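Side-chain contacts in carbohydrate kinase, FGGY (Novosphingobium aromaticivorans, PDB 3H6E), which is probably a carbohydrate kinase of the FGGY family, expected to transfer a phosphate group, usually from ATP, to a sugar or related compound: residues Val315-Lys318 with Pro319-Pro322; Phe354-Ile357 with Asn358-Asp362. All blocks are in the same frame, centred on the assembly; numbering follows the deposited sequence.

Contact 1 (Val315-Lys318 with Pro319-Pro322); sequences VDIK and PDQP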
loop_
_atom_site.group_PDB
_atom_site.type_symbol
_atom_site.label_atom_id
_atom_site.label_comp_id
_atom_site.label_asym_id
_atom_site.label_seq_id
_atom_site.Cartn_x
_atom_site.Cartn_y
_atom_site.Cartn_z
ATOM N N VAL A 315 4.058 -4.502 -21.398
ATOM C CA VAL A 315 2.962 -3.847 -22.106
ATOM C C VAL A 315 2.849 -2.342 -21.842
ATOM O O VAL A 315 1.968 -1.682 -22.391
ATOM C CB VAL A 315 1.615 -4.495 -21.765
ATOM C CG1 VAL A 315 1.640 -5.979 -22.099
ATOM C CG2 VAL A 315 1.278 -4.265 -20.294
ATOM N N ASP A 316 3.732 -1.799 -21.008
ATOM C CA ASP A 316 3.673 -0.377 -20.674
ATOM C C ASP A 316 4.714 0.472 -21.410
ATOM O O ASP A 316 4.738 1.696 -21.262
ATOM C CB ASP A 316 3.780 -0.156 -19.159
ATOM C CG ASP A 316 5.105 -0.630 -18.585
ATOM O OD1 ASP A 316 5.607 -1.685 -19.026
ATOM O OD2 ASP A 316 5.637 0.053 -17.683
ATOM N N ILE A 317 5.568 -0.178 -22.199
ATOM C CA ILE A 317 6.575 0.525 -22.994
ATOM C C ILE A 317 5.930 1.527 -23.948
ATOM O O ILE A 317 5.174 1.149 -24.845
ATOM C CB ILE A 317 7.456 -0.461 -23.787
ATOM C CG1 ILE A 317 8.290 -1.313 -22.823
ATOM C CG2 ILE A 317 8.355 0.289 -24.759
ATOM C CD1 ILE A 317 9.013 -2.473 -23.486
ATOM N N LYS A 318 6.245 2.803 -23.750
ATOM C CA LYS A 318 5.536 3.900 -24.414
ATOM C C LYS A 318 5.445 3.823 -25.946
ATOM O O LYS A 318 4.344 3.714 -26.488
ATOM C CB LYS A 318 6.089 5.253 -23.952
ATOM C CG LYS A 318 5.855 5.513 -22.473
ATOM C CD LYS A 318 6.816 6.544 -21.915
ATOM C CE LYS A 318 6.820 6.502 -20.396
ATOM N NZ LYS A 318 7.031 5.112 -19.894
ATOM N N PRO A 319 6.592 3.882 -26.648
ATOM C CA PRO A 319 6.538 3.840 -28.116
ATOM C C PRO A 319 5.724 2.666 -28.653
ATOM O O PRO A 319 5.306 2.690 -29.810
ATOM C CB PRO A 319 8.008 3.685 -28.511
ATOM C CG PRO A 319 8.749 4.360 -27.416
ATOM C CD PRO A 319 7.970 4.064 -26.157
ATOM N N ASP A 320 5.491 1.660 -27.817
ATOM C CA ASP A 320 4.758 0.470 -28.239
ATOM C C ASP A 320 3.242 0.628 -28.142
ATOM O O ASP A 320 2.492 -0.152 -28.732
ATOM C CB ASP A 320 5.194 -0.746 -27.418
ATOM C CG ASP A 320 6.590 -1.215 -27.765
ATOM O OD1 ASP A 320 7.365 -0.425 -28.346
ATOM O OD2 ASP A 320 6.913 -2.380 -27.457
ATOM N N GLN A 321 2.790 1.631 -27.397
ATOM C CA GLN A 321 1.362 1.785 -27.118
ATOM C C GLN A 321 0.453 1.762 -28.351
ATOM O O GLN A 321 -0.526 1.015 -28.378
ATOM C CB GLN A 321 1.097 3.027 -26.261
ATOM C CG GLN A 321 1.662 2.922 -24.853
ATOM C CD GLN A 321 1.367 1.576 -24.206
ATOM O OE1 GLN A 321 2.270 0.915 -23.690
ATOM N NE2 GLN A 321 0.105 1.159 -24.244
ATOM N N PRO A 322 0.769 2.575 -29.373
ATOM C CA PRO A 322 -0.103 2.623 -30.555
ATOM C C PRO A 322 -0.253 1.260 -31.218
ATOM O O PRO A 322 -1.358 0.895 -31.622
ATOM C CB PRO A 322 0.624 3.593 -31.491
ATOM C CG PRO A 322 1.459 4.437 -30.590
ATOM C CD PRO A 322 1.890 3.527 -29.477
#

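Contact 2 (Phe354-Ile357 with Asn358-Asp362); sequences FAWI and NRPED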
loop_
_atom_site.group_PDB
_atom_site.type_symbol
_atom_site.label_atom_id
_atom_site.label_comp_id
_atom_site.label_asym_id
_atom_site.label_seq_id
_atom_site.Cartn_x
_atom_site.Cartn_y
_atom_site.Cartn_z
ATOM N N PHE A 354 -6.279 -21.678 -15.711
ATOM C CA PHE A 354 -5.728 -20.877 -16.796
ATOM C C PHE A 354 -5.917 -21.554 -18.152
ATOM O O PHE A 354 -5.948 -22.783 -18.242
ATOM C CB PHE A 354 -4.242 -20.616 -16.545
ATOM C CG PHE A 354 -3.503 -20.115 -17.751
ATOM C CD1 PHE A 354 -3.722 -18.833 -18.230
ATOM C CD2 PHE A 354 -2.585 -20.923 -18.402
ATOM C CE1 PHE A 354 -3.046 -18.368 -19.343
ATOM C CE2 PHE A 354 -1.902 -20.465 -19.513
ATOM C CZ PHE A 354 -2.134 -19.183 -19.985
ATOM N N ALA A 355 -6.038 -20.744 -19.202
ATOM C CA ALA A 355 -6.136 -21.254 -20.567
ATOM C C ALA A 355 -6.242 -20.132 -21.593
ATOM O O ALA A 355 -6.844 -19.094 -21.333
ATOM C CB ALA A 355 -7.323 -22.199 -20.700
ATOM N N TRP A 356 -5.653 -20.353 -22.764
ATOM C CA TRP A 356 -5.826 -19.446 -23.890
ATOM C C TRP A 356 -7.056 -19.850 -24.691
ATOM O O TRP A 356 -7.600 -20.942 -24.515
ATOM C CB TRP A 356 -4.606 -19.483 -24.810
ATOM C CG TRP A 356 -3.546 -18.476 -24.494
ATOM C CD1 TRP A 356 -2.336 -18.714 -23.911
ATOM C CD2 TRP A 356 -3.592 -17.072 -24.763
ATOM N NE1 TRP A 356 -1.628 -17.545 -23.797
ATOM C CE2 TRP A 356 -2.379 -16.520 -24.312
ATOM C CE3 TRP A 356 -4.543 -16.228 -25.339
ATOM C CZ2 TRP A 356 -2.093 -15.163 -24.419
ATOM C CZ3 TRP A 356 -4.257 -14.882 -25.445
ATOM C CH2 TRP A 356 -3.043 -14.361 -24.987
ATOM N N ILE A 357 -7.489 -18.963 -25.577
ATOM C CA ILE A 357 -8.543 -19.278 -26.531
ATOM C C ILE A 357 -8.271 -18.499 -27.806
ATOM O O ILE A 357 -8.273 -17.267 -27.807
ATOM C CB ILE A 357 -9.931 -18.934 -25.986
ATOM C CG1 ILE A 357 -10.357 -19.970 -24.944
ATOM C CG2 ILE A 357 -10.942 -18.884 -27.116
ATOM C CD1 ILE A 357 -11.645 -19.630 -24.236
ATOM N N ASN A 358 -8.023 -19.224 -28.889
ATOM C CA ASN A 358 -7.532 -18.601 -30.106
ATOM C C ASN A 358 -6.304 -17.770 -29.753
ATOM O O ASN A 358 -6.298 -16.545 -29.885
ATOM C CB ASN A 358 -8.614 -17.736 -30.751
ATOM C CG ASN A 358 -9.916 -18.490 -30.952
ATOM O OD1 ASN A 358 -9.954 -19.720 -30.886
ATOM N ND2 ASN A 358 -10.993 -17.754 -31.198
ATOM N N ARG A 359 -5.275 -18.455 -29.270
ATOM C CA ARG A 359 -4.031 -17.803 -28.893
ATOM C C ARG A 359 -3.415 -17.100 -30.092
ATOM O O ARG A 359 -3.213 -17.711 -31.139
ATOM C CB ARG A 359 -3.062 -18.829 -28.293
ATOM C CG ARG A 359 -1.586 -18.479 -28.410
ATOM C CD ARG A 359 -0.862 -18.803 -27.112
ATOM N NE ARG A 359 0.468 -19.368 -27.319
ATOM C CZ ARG A 359 0.864 -20.533 -26.814
ATOM N NH1 ARG A 359 0.032 -21.252 -26.068
ATOM N NH2 ARG A 359 2.093 -20.979 -27.044
ATOM N N PRO A 360 -3.133 -15.799 -29.948
ATOM C CA PRO A 360 -2.475 -15.062 -31.031
ATOM C C PRO A 360 -1.056 -15.587 -31.162
ATOM O O PRO A 360 -0.479 -16.027 -30.168
ATOM C CB PRO A 360 -2.461 -13.613 -30.525
ATOM C CG PRO A 360 -3.366 -13.588 -29.321
ATOM C CD PRO A 360 -3.327 -14.967 -28.751
ATOM N N GLU A 361 -0.501 -15.555 -32.365
ATOM C CA GLU A 361 0.832 -16.103 -32.572
ATOM C C GLU A 361 1.888 -15.009 -32.675
ATOM O O GLU A 361 3.076 -15.291 -32.815
ATOM C CB GLU A 361 0.846 -17.027 -33.790
ATOM C CG GLU A 361 0.124 -18.344 -33.537
ATOM C CD GLU A 361 -0.329 -19.022 -34.814
ATOM O OE1 GLU A 361 0.057 -18.551 -35.906
ATOM O OE2 GLU A 361 -1.076 -20.021 -34.723
ATOM N N ASP A 362 1.448 -13.759 -32.588
ATOM C CA ASP A 362 2.372 -12.634 -32.567
ATOM C C ASP A 362 2.345 -11.949 -31.202
ATOM O O ASP A 362 1.360 -12.043 -30.468
ATOM C CB ASP A 362 2.042 -11.635 -33.678
ATOM C CG ASP A 362 0.685 -10.989 -33.490
ATOM O OD1 ASP A 362 0.626 -9.739 -33.474
ATOM O OD2 ASP A 362 -0.315 -11.734 -33.350
#

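Contact 1 (Val315-Lys318 with Pro319-Pro322)
The side chains of I317 and D320 run alongside each other in the same direction. CG2 of I317 is anti to the backbone N (chi1, measured to CG1, is -66°), and this turns the methyl to the carboxylate, 3.8 Å from D320 OD1. The same CG2 sits 4.0 Å from P319 CD, so one methyl touches both a polar neighbour and a proline ring. In the backbone, Q321 N donates a hydrogen bond to K318 O at 2.8 Å. The N-H is nearly straight to the oxygen (168°). K318 to Q321 thus form a type I turn that leads into helix 321-326, in the C-terminal part of the FGGY kinase fold. Q321 CG packs against K318 O at 3.2 Å. A bend at chi2 (-45°) then folds the amide back, placing Q321 CD 3.8 Å from V315 O, with I317 O also close. With a leucine in its place, the carbonyl oxygens of V315 and I317 would probably lose the polar group that lies against them. Further out, D320 OD2 makes a salt bridge to R367 of helix 363-384. V315 packs on R367 and C371 of that helix.

Contact 2 (Phe354-Ile357 with Asn358-Asp362)
W356 meets R359 from its first side-chain atom, CB, which lies 3.9 Å from R359 CB. At the next atom, W356 CG, the same R359 CB is 3.8 Å away. From there the pyrrole part of the indole lies under the arginine chain. R359 CD stands over one face of this ring, 3.6 Å from the centroid and 13° off the normal, a CH-pi contact. The closest atom of the ring to R359 CD is W356 CD1, at 3.5 Å. R359 CG is anti to the backbone N (chi1 155°), and bends at chi2 and chi3 bring CD back over the five-membered ring, while CB stays beside W356 CG. The guanidinium plane is tilted 47° to the ring. W356 belongs to strand 355-357, which pairs antiparallel with strand 337-339 in a small two-stranded sheet. N358, in a left-handed backbone conformation, turns the chain at the strand's end, and its ND2 hydrogen-bonds to H334 O. Along the six-membered ring, W356 CE3 is 3.8 Å from P360 CD. At the far end W356 CZ3 comes to 3.4 Å from P360 CD, with W356 CH2 also near it. The indole also touches I338 of the partner strand and R366 and A369 of helix 363-384.

Both contacts lie within the C-terminal FGGY kinase domain region, far from the centre of the chain. They do not touch: their centres are 21 Å apart and their nearest atoms about 10 Å. Helix 363-384 is common to both. Contact 1 reaches it through D320 and V315, contact 2 through W356 and P360. Contact 1 is partly buried and forms the lead-in to helix 321-326. Its chemistry is mainly polar, with backbone carbonyls, a turn bond and a charged side chain paired outside. Contact 2 is a surface contact at the exit of a short strand. It relies on an indole packed against aliphatic carbons.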